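Local coordinates for protein integral membrane indolylacetylinositol arabinosyltransferase EmbB (Mycolicibacterium smegmatis MC2 155, PDB 7BVC) that probably transfers arabinose units during polymerization of the arabinan of cell-wall arabinogalactan, as a membrane-embedded glycosyltransferase that also binds the drug ethambutol, at residues Q431-A443 and I563-P575. Sequence-based numbering, arbitrary orientation.
Sequences QPTGLIAVAALLA and IIFATMFFLMFTP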
ATOM      1  N   GLN B 431      -0.955  18.132 -20.110  1.00 56.81           N
ATOM      2  CA  GLN B 431      -1.159  17.521 -18.805  1.00 56.81           C
ATOM      3  C   GLN B 431      -0.066  18.017 -17.875  1.00 56.81           C
ATOM      4  O   GLN B 431       1.003  18.434 -18.337  1.00 56.81           O
ATOM      5  CB  GLN B 431      -1.132  15.991 -18.896  1.00 56.81           C
ATOM      6  CG  GLN B 431      -2.421  15.374 -19.401  1.00 56.81           C
ATOM      7  CD  GLN B 431      -3.413  15.118 -18.289  1.00 56.81           C
ATOM      8  OE1 GLN B 431      -3.408  14.053 -17.674  1.00 56.81           O
ATOM      9  NE2 GLN B 431      -4.271  16.093 -18.026  1.00 56.81           N
ATOM     10  N   PRO B 432      -0.300  17.991 -16.560  1.00 57.28           N
ATOM     11  CA  PRO B 432       0.768  18.389 -15.628  1.00 57.28           C
ATOM     12  C   PRO B 432       1.998  17.512 -15.717  1.00 57.28           C
ATOM     13  O   PRO B 432       3.078  17.942 -15.297  1.00 57.28           O
ATOM     14  CB  PRO B 432       0.096  18.278 -14.253  1.00 57.28           C
ATOM     15  CG  PRO B 432      -1.058  17.364 -14.458  1.00 57.28           C
ATOM     16  CD  PRO B 432      -1.535  17.617 -15.853  1.00 57.28           C
ATOM     17  N   THR B 433       1.874  16.300 -16.253  1.00 56.93           N
ATOM     18  CA  THR B 433       3.013  15.418 -16.456  1.00 56.93           C
ATOM     19  C   THR B 433       3.818  15.772 -17.700  1.00 56.93           C
ATOM     20  O   THR B 433       4.742  15.033 -18.054  1.00 56.93           O
ATOM     21  CB  THR B 433       2.545  13.963 -16.539  1.00 56.93           C
ATOM     22  OG1 THR B 433       3.683  13.094 -16.548  1.00 56.93           O
ATOM     23  CG2 THR B 433       1.734  13.733 -17.801  1.00 56.93           C
ATOM     24  N   GLY B 434       3.490  16.877 -18.367  1.00 56.45           N
ATOM     25  CA  GLY B 434       4.225  17.352 -19.518  1.00 56.45           C
ATOM     26  C   GLY B 434       5.510  18.076 -19.201  1.00 56.45           C
ATOM     27  O   GLY B 434       6.147  18.616 -20.108  1.00 56.45           O
ATOM     28  N   LEU B 435       5.915  18.107 -17.931  1.00 59.78           N
ATOM     29  CA  LEU B 435       7.163  18.758 -17.550  1.00 59.78           C
ATOM     30  C   LEU B 435       8.388  18.017 -18.068  1.00 59.78           C
ATOM     31  O   LEU B 435       9.508  18.517 -17.921  1.00 59.78           O
ATOM     32  CB  LEU B 435       7.243  18.884 -16.029  1.00 59.78           C
ATOM     33  CG  LEU B 435       6.741  20.189 -15.413  1.00 59.78           C
ATOM     34  CD1 LEU B 435       6.589  20.036 -13.912  1.00 59.78           C
ATOM     35  CD2 LEU B 435       7.686  21.329 -15.743  1.00 59.78           C
ATOM     36  N   ILE B 436       8.207  16.841 -18.663  1.00 58.47           N
ATOM     37  CA  ILE B 436       9.322  16.037 -19.149  1.00 58.47           C
ATOM     38  C   ILE B 436       9.889  16.644 -20.424  1.00 58.47           C
ATOM     39  O   ILE B 436      10.895  16.164 -20.959  1.00 58.47           O
ATOM     40  CB  ILE B 436       8.888  14.580 -19.386  1.00 58.47           C
ATOM     41  CG1 ILE B 436       8.103  14.471 -20.694  1.00 58.47           C
ATOM     42  CG2 ILE B 436       8.057  14.081 -18.218  1.00 58.47           C
ATOM     43  CD1 ILE B 436       8.097  13.081 -21.282  1.00 58.47           C
ATOM     44  N   ALA B 437       9.251  17.701 -20.922  1.00 57.60           N
ATOM     45  CA  ALA B 437       9.689  18.341 -22.154  1.00 57.60           C
ATOM     46  C   ALA B 437      10.689  19.461 -21.927  1.00 57.60           C
ATOM     47  O   ALA B 437      11.495  19.741 -22.821  1.00 57.60           O
ATOM     48  CB  ALA B 437       8.487  18.892 -22.916  1.00 57.60           C
ATOM     49  N   VAL B 438      10.657  20.114 -20.763  1.00 59.25           N
ATOM     50  CA  VAL B 438      11.680  21.108 -20.444  1.00 59.25           C
ATOM     51  C   VAL B 438      13.006  20.463 -20.084  1.00 59.25           C
ATOM     52  O   VAL B 438      14.029  21.156 -20.025  1.00 59.25           O
ATOM     53  CB  VAL B 438      11.225  22.031 -19.301  1.00 59.25           C
ATOM     54  CG1 VAL B 438       9.918  22.715 -19.661  1.00 59.25           C
ATOM     55  CG2 VAL B 438      11.087  21.253 -18.009  1.00 59.25           C
ATOM     56  N   ALA B 439      13.019  19.151 -19.839  1.00 58.83           N
ATOM     57  CA  ALA B 439      14.284  18.449 -19.673  1.00 58.83           C
ATOM     58  C   ALA B 439      15.114  18.527 -20.947  1.00 58.83           C
ATOM     59  O   ALA B 439      16.343  18.659 -20.891  1.00 58.83           O
ATOM     60  CB  ALA B 439      14.030  16.995 -19.284  1.00 58.83           C
ATOM     61  N   ALA B 440      14.456  18.460 -22.106  1.00 55.74           N
ATOM     62  CA  ALA B 440      15.155  18.594 -23.376  1.00 55.74           C
ATOM     63  C   ALA B 440      15.734  19.987 -23.574  1.00 55.74           C
ATOM     64  O   ALA B 440      16.709  20.138 -24.317  1.00 55.74           O
ATOM     65  CB  ALA B 440      14.215  18.253 -24.531  1.00 55.74           C
ATOM     66  N   LEU B 441      15.162  21.001 -22.925  1.00 57.07           N
ATOM     67  CA  LEU B 441      15.690  22.358 -22.990  1.00 57.07           C
ATOM     68  C   LEU B 441      16.838  22.568 -22.013  1.00 57.07           C
ATOM     69  O   LEU B 441      17.821  23.237 -22.345  1.00 57.07           O
ATOM     70  CB  LEU B 441      14.579  23.370 -22.704  1.00 57.07           C
ATOM     71  CG  LEU B 441      13.375  23.387 -23.643  1.00 57.07           C
ATOM     72  CD1 LEU B 441      12.226  24.143 -23.006  1.00 57.07           C
ATOM     73  CD2 LEU B 441      13.743  24.014 -24.970  1.00 57.07           C
ATOM     74  N   LEU B 442      16.720  22.014 -20.805  1.00 61.15           N
ATOM     75  CA  LEU B 442      17.819  22.093 -19.845  1.00 61.15           C
ATOM     76  C   LEU B 442      19.043  21.332 -20.334  1.00 61.15           C
ATOM     77  O   LEU B 442      20.177  21.794 -20.163  1.00 61.15           O
ATOM     78  CB  LEU B 442      17.375  21.573 -18.478  1.00 61.15           C
ATOM     79  CG  LEU B 442      16.723  22.561 -17.507  1.00 61.15           C
ATOM     80  CD1 LEU B 442      15.349  23.008 -17.967  1.00 61.15           C
ATOM     81  CD2 LEU B 442      16.647  21.941 -16.122  1.00 61.15           C
ATOM     82  N   ALA B 443      18.838  20.160 -20.940  1.00 63.99           N
ATOM     83  CA  ALA B 443      19.968  19.364 -21.408  1.00 63.99           C
ATOM     84  C   ALA B 443      20.737  20.065 -22.521  1.00 63.99           C
ATOM     85  O   ALA B 443      21.933  19.815 -22.701  1.00 63.99           O
ATOM     86  CB  ALA B 443      19.487  17.995 -21.880  1.00 63.99           C
ATOM     87  N   ILE B 563      18.631  13.859 -20.275  1.00 56.29           N
ATOM     88  CA  ILE B 563      17.185  13.983 -20.436  1.00 56.29           C
ATOM     89  C   ILE B 563      16.459  12.897 -19.656  1.00 56.29           C
ATOM     90  O   ILE B 563      15.444  13.159 -19.003  1.00 56.29           O
ATOM     91  CB  ILE B 563      16.802  13.960 -21.927  1.00 56.29           C
ATOM     92  CG1 ILE B 563      17.286  15.231 -22.616  1.00 56.29           C
ATOM     93  CG2 ILE B 563      15.301  13.793 -22.096  1.00 56.29           C
ATOM     94  CD1 ILE B 563      17.150  15.195 -24.104  1.00 56.29           C
ATOM     95  N   ILE B 564      16.958  11.661 -19.711  1.00 57.41           N
ATOM     96  CA  ILE B 564      16.284  10.576 -19.002  1.00 57.41           C
ATOM     97  C   ILE B 564      16.314  10.809 -17.495  1.00 57.41           C
ATOM     98  O   ILE B 564      15.304  10.624 -16.799  1.00 57.41           O
ATOM     99  CB  ILE B 564      16.903   9.219 -19.377  1.00 57.41           C
ATOM    100  CG1 ILE B 564      16.695   8.932 -20.864  1.00 57.41           C
ATOM    101  CG2 ILE B 564      16.293   8.110 -18.542  1.00 57.41           C
ATOM    102  CD1 ILE B 564      17.184   7.572 -21.292  1.00 57.41           C
ATOM    103  N   PHE B 565      17.462  11.240 -16.965  1.00 62.45           N
ATOM    104  CA  PHE B 565      17.555  11.478 -15.528  1.00 62.45           C
ATOM    105  C   PHE B 565      16.725  12.685 -15.109  1.00 62.45           C
ATOM    106  O   PHE B 565      16.079  12.666 -14.053  1.00 62.45           O
ATOM    107  CB  PHE B 565      19.017  11.651 -15.121  1.00 62.45           C
ATOM    108  CG  PHE B 565      19.711  10.358 -14.812  1.00 62.45           C
ATOM    109  CD1 PHE B 565      19.475   9.701 -13.618  1.00 62.45           C
ATOM    110  CD2 PHE B 565      20.587   9.793 -15.721  1.00 62.45           C
ATOM    111  CE1 PHE B 565      20.108   8.510 -13.333  1.00 62.45           C
ATOM    112  CE2 PHE B 565      21.224   8.601 -15.440  1.00 62.45           C
ATOM    113  CZ  PHE B 565      20.984   7.959 -14.244  1.00 62.45           C
ATOM    114  N   ALA B 566      16.712  13.741 -15.924  1.00 61.11           N
ATOM    115  CA  ALA B 566      15.875  14.892 -15.617  1.00 61.11           C
ATOM    116  C   ALA B 566      14.397  14.539 -15.684  1.00 61.11           C
ATOM    117  O   ALA B 566      13.594  15.107 -14.943  1.00 61.11           O
ATOM    118  CB  ALA B 566      16.196  16.043 -16.566  1.00 61.11           C
ATOM    119  N   THR B 567      14.021  13.599 -16.552  1.00 61.46           N
ATOM    120  CA  THR B 567      12.638  13.135 -16.591  1.00 61.46           C
ATOM    121  C   THR B 567      12.288  12.365 -15.325  1.00 61.46           C
ATOM    122  O   THR B 567      11.221  12.570 -14.732  1.00 61.46           O
ATOM    123  CB  THR B 567      12.411  12.265 -17.826  1.00 61.46           C
ATOM    124  OG1 THR B 567      12.709  13.021 -19.006  1.00 61.46           O
ATOM    125  CG2 THR B 567      10.970  11.787 -17.885  1.00 61.46           C
ATOM    126  N   MET B 568      13.172  11.459 -14.901  1.00 65.38           N
ATOM    127  CA  MET B 568      12.935  10.738 -13.654  1.00 65.38           C
ATOM    128  C   MET B 568      12.871  11.685 -12.462  1.00 65.38           C
ATOM    129  O   MET B 568      12.181  11.400 -11.478  1.00 65.38           O
ATOM    130  CB  MET B 568      14.018   9.684 -13.432  1.00 65.38           C
ATOM    131  CG  MET B 568      13.692   8.330 -14.031  1.00 65.38           C
ATOM    132  SD  MET B 568      15.103   7.212 -13.998  1.00 65.38           S
ATOM    133  CE  MET B 568      15.761   7.559 -12.371  1.00 65.38           C
ATOM    134  N   PHE B 569      13.583  12.811 -12.528  1.00 66.56           N
ATOM    135  CA  PHE B 569      13.524  13.800 -11.455  1.00 66.56           C
ATOM    136  C   PHE B 569      12.223  14.599 -11.505  1.00 66.56           C
ATOM    137  O   PHE B 569      11.557  14.781 -10.481  1.00 66.56           O
ATOM    138  CB  PHE B 569      14.737  14.729 -11.537  1.00 66.56           C
ATOM    139  CG  PHE B 569      14.610  15.980 -10.714  1.00 66.56           C
ATOM    140  CD1 PHE B 569      14.876  15.959  -9.355  1.00 66.56           C
ATOM    141  CD2 PHE B 569      14.250  17.182 -11.303  1.00 66.56           C
ATOM    142  CE1 PHE B 569      14.767  17.108  -8.596  1.00 66.56           C
ATOM    143  CE2 PHE B 569      14.139  18.332 -10.549  1.00 66.56           C
ATOM    144  CZ  PHE B 569      14.399  18.297  -9.195  1.00 66.56           C
ATOM    145  N   PHE B 570      11.849  15.083 -12.691  1.00 66.02           N
ATOM    146  CA  PHE B 570      10.624  15.848 -12.880  1.00 66.02           C
ATOM    147  C   PHE B 570       9.365  15.014 -12.696  1.00 66.02           C
ATOM    148  O   PHE B 570       8.277  15.588 -12.605  1.00 66.02           O
ATOM    149  CB  PHE B 570      10.602  16.477 -14.275  1.00 66.02           C
ATOM    150  CG  PHE B 570      11.262  17.823 -14.348  1.00 66.02           C
ATOM    151  CD1 PHE B 570      10.816  18.871 -13.564  1.00 66.02           C
ATOM    152  CD2 PHE B 570      12.323  18.043 -15.210  1.00 66.02           C
ATOM    153  CE1 PHE B 570      11.418  20.110 -13.633  1.00 66.02           C
ATOM    154  CE2 PHE B 570      12.929  19.279 -15.283  1.00 66.02           C
ATOM    155  CZ  PHE B 570      12.475  20.314 -14.494  1.00 66.02           C
ATOM    156  N   LEU B 571       9.476  13.684 -12.670  1.00 65.67           N
ATOM    157  CA  LEU B 571       8.297  12.867 -12.412  1.00 65.67           C
ATOM    158  C   LEU B 571       7.753  13.047 -11.001  1.00 65.67           C
ATOM    159  O   LEU B 571       6.637  12.595 -10.727  1.00 65.67           O
ATOM    160  CB  LEU B 571       8.600  11.391 -12.661  1.00 65.67           C
ATOM    161  CG  LEU B 571       8.196  10.866 -14.040  1.00 65.67           C
ATOM    162  CD1 LEU B 571       8.331   9.354 -14.103  1.00 65.67           C
ATOM    163  CD2 LEU B 571       6.782  11.300 -14.389  1.00 65.67           C
ATOM    164  N   MET B 572       8.505  13.681 -10.108  1.00 66.15           N
ATOM    165  CA  MET B 572       7.948  14.150  -8.845  1.00 66.15           C
ATOM    166  C   MET B 572       7.156  15.426  -9.123  1.00 66.15           C
ATOM    167  O   MET B 572       6.944  15.819 -10.273  1.00 66.15           O
ATOM    168  CB  MET B 572       9.054  14.366  -7.817  1.00 66.15           C
ATOM    169  CG  MET B 572      10.051  13.229  -7.722  1.00 66.15           C
ATOM    170  SD  MET B 572      11.241  13.462  -6.389  1.00 66.15           S
ATOM    171  CE  MET B 572      11.756  15.150  -6.685  1.00 66.15           C
ATOM    172  N   PHE B 573       6.676  16.074  -8.061  1.00 65.13           N
ATOM    173  CA  PHE B 573       5.966  17.344  -8.177  1.00 65.13           C
ATOM    174  C   PHE B 573       4.677  17.208  -8.980  1.00 65.13           C
ATOM    175  O   PHE B 573       4.010  18.209  -9.260  1.00 65.13           O
ATOM    176  CB  PHE B 573       6.866  18.414  -8.805  1.00 65.13           C
ATOM    177  CG  PHE B 573       8.227  18.507  -8.181  1.00 65.13           C
ATOM    178  CD1 PHE B 573       8.368  18.636  -6.811  1.00 65.13           C
ATOM    179  CD2 PHE B 573       9.364  18.461  -8.965  1.00 65.13           C
ATOM    180  CE1 PHE B 573       9.619  18.719  -6.235  1.00 65.13           C
ATOM    181  CE2 PHE B 573      10.618  18.545  -8.393  1.00 65.13           C
ATOM    182  CZ  PHE B 573      10.745  18.675  -7.028  1.00 65.13           C
ATOM    183  N   THR B 574       4.320  15.984  -9.360  1.00 64.40           N
ATOM    184  CA  THR B 574       3.056  15.810 -10.062  1.00 64.40           C
ATOM    185  C   THR B 574       1.955  15.452  -9.070  1.00 64.40           C
ATOM    186  O   THR B 574       2.191  14.687  -8.131  1.00 64.40           O
ATOM    187  CB  THR B 574       3.167  14.718 -11.123  1.00 64.40           C
ATOM    188  OG1 THR B 574       3.598  13.497 -10.512  1.00 64.40           O
ATOM    189  CG2 THR B 574       4.161  15.121 -12.198  1.00 64.40           C
ATOM    190  N   PRO B 575       0.751  15.996  -9.259  1.00 63.43           N
ATOM    191  CA  PRO B 575      -0.316  15.802  -8.264  1.00 63.43           C
ATOM    192  C   PRO B 575      -0.778  14.360  -8.110  1.00 63.43           C
ATOM    193  O   PRO B 575      -1.469  14.063  -7.128  1.00 63.43           O
ATOM    194  CB  PRO B 575      -1.450  16.688  -8.793  1.00 63.43           C
ATOM    195  CG  PRO B 575      -0.777  17.680  -9.685  1.00 63.43           C
ATOM    196  CD  PRO B 575       0.351  16.936 -10.318  1.00 63.43           C
TER
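The Phe570 ring carries Leu435 O over one face, 3.9 Å from CD2 and displaced from the ring centre. Phe569 of its own segment covers the opposite face, with CD2 above the ring centre. Val438 CG2 comes in obliquely, 3.8 Å from Phe570 CE2, with the valine side chain nearly perpendicular to that of the phenylalanine. This is packing between two predicted transmembrane segments in the GT-C family part of the protein. The axes of helices 439-443 and 563-570 approach to 9.0 Å, and their directions differ by 133°, so the two helices pass at a slant in a broadly antiparallel sense. Two alanines meet between these helices, Ala439 CB lying 3.6 Å from Ala566 CB. Ile563 lies alongside, its CG1 3.6 Å from Ala443 CB and its CD1 against Ala440. Tyr402 of helix 391-411 also touches Ile563. Ala443, Phe565 and Phe569 touch a bound cardiolipin, so the contact borders a lipid site.

Nearer the middle, Ile436 CG2 packs on Thr567 CG2 at 3.7 Å. The Thr567 methyl stands opposite its backbone N, while chi1 of -59° brings the hydroxyl back to its own helix. At the other end, Leu571 CD2 lies beside Thr433 OG1, the two side chains running together in the same sense. Pro432 CB and Pro575 CD make a looser apolar contact at 4.2 Å. Across the interface the fit is made by van der Waals packing, and the hydroxyl of Thr567 is satisfied within its helix. Its OG1 donates to Ile563 O at 2.7 Å from above the carbonyl plane, opposite the face approached by Thr567 N.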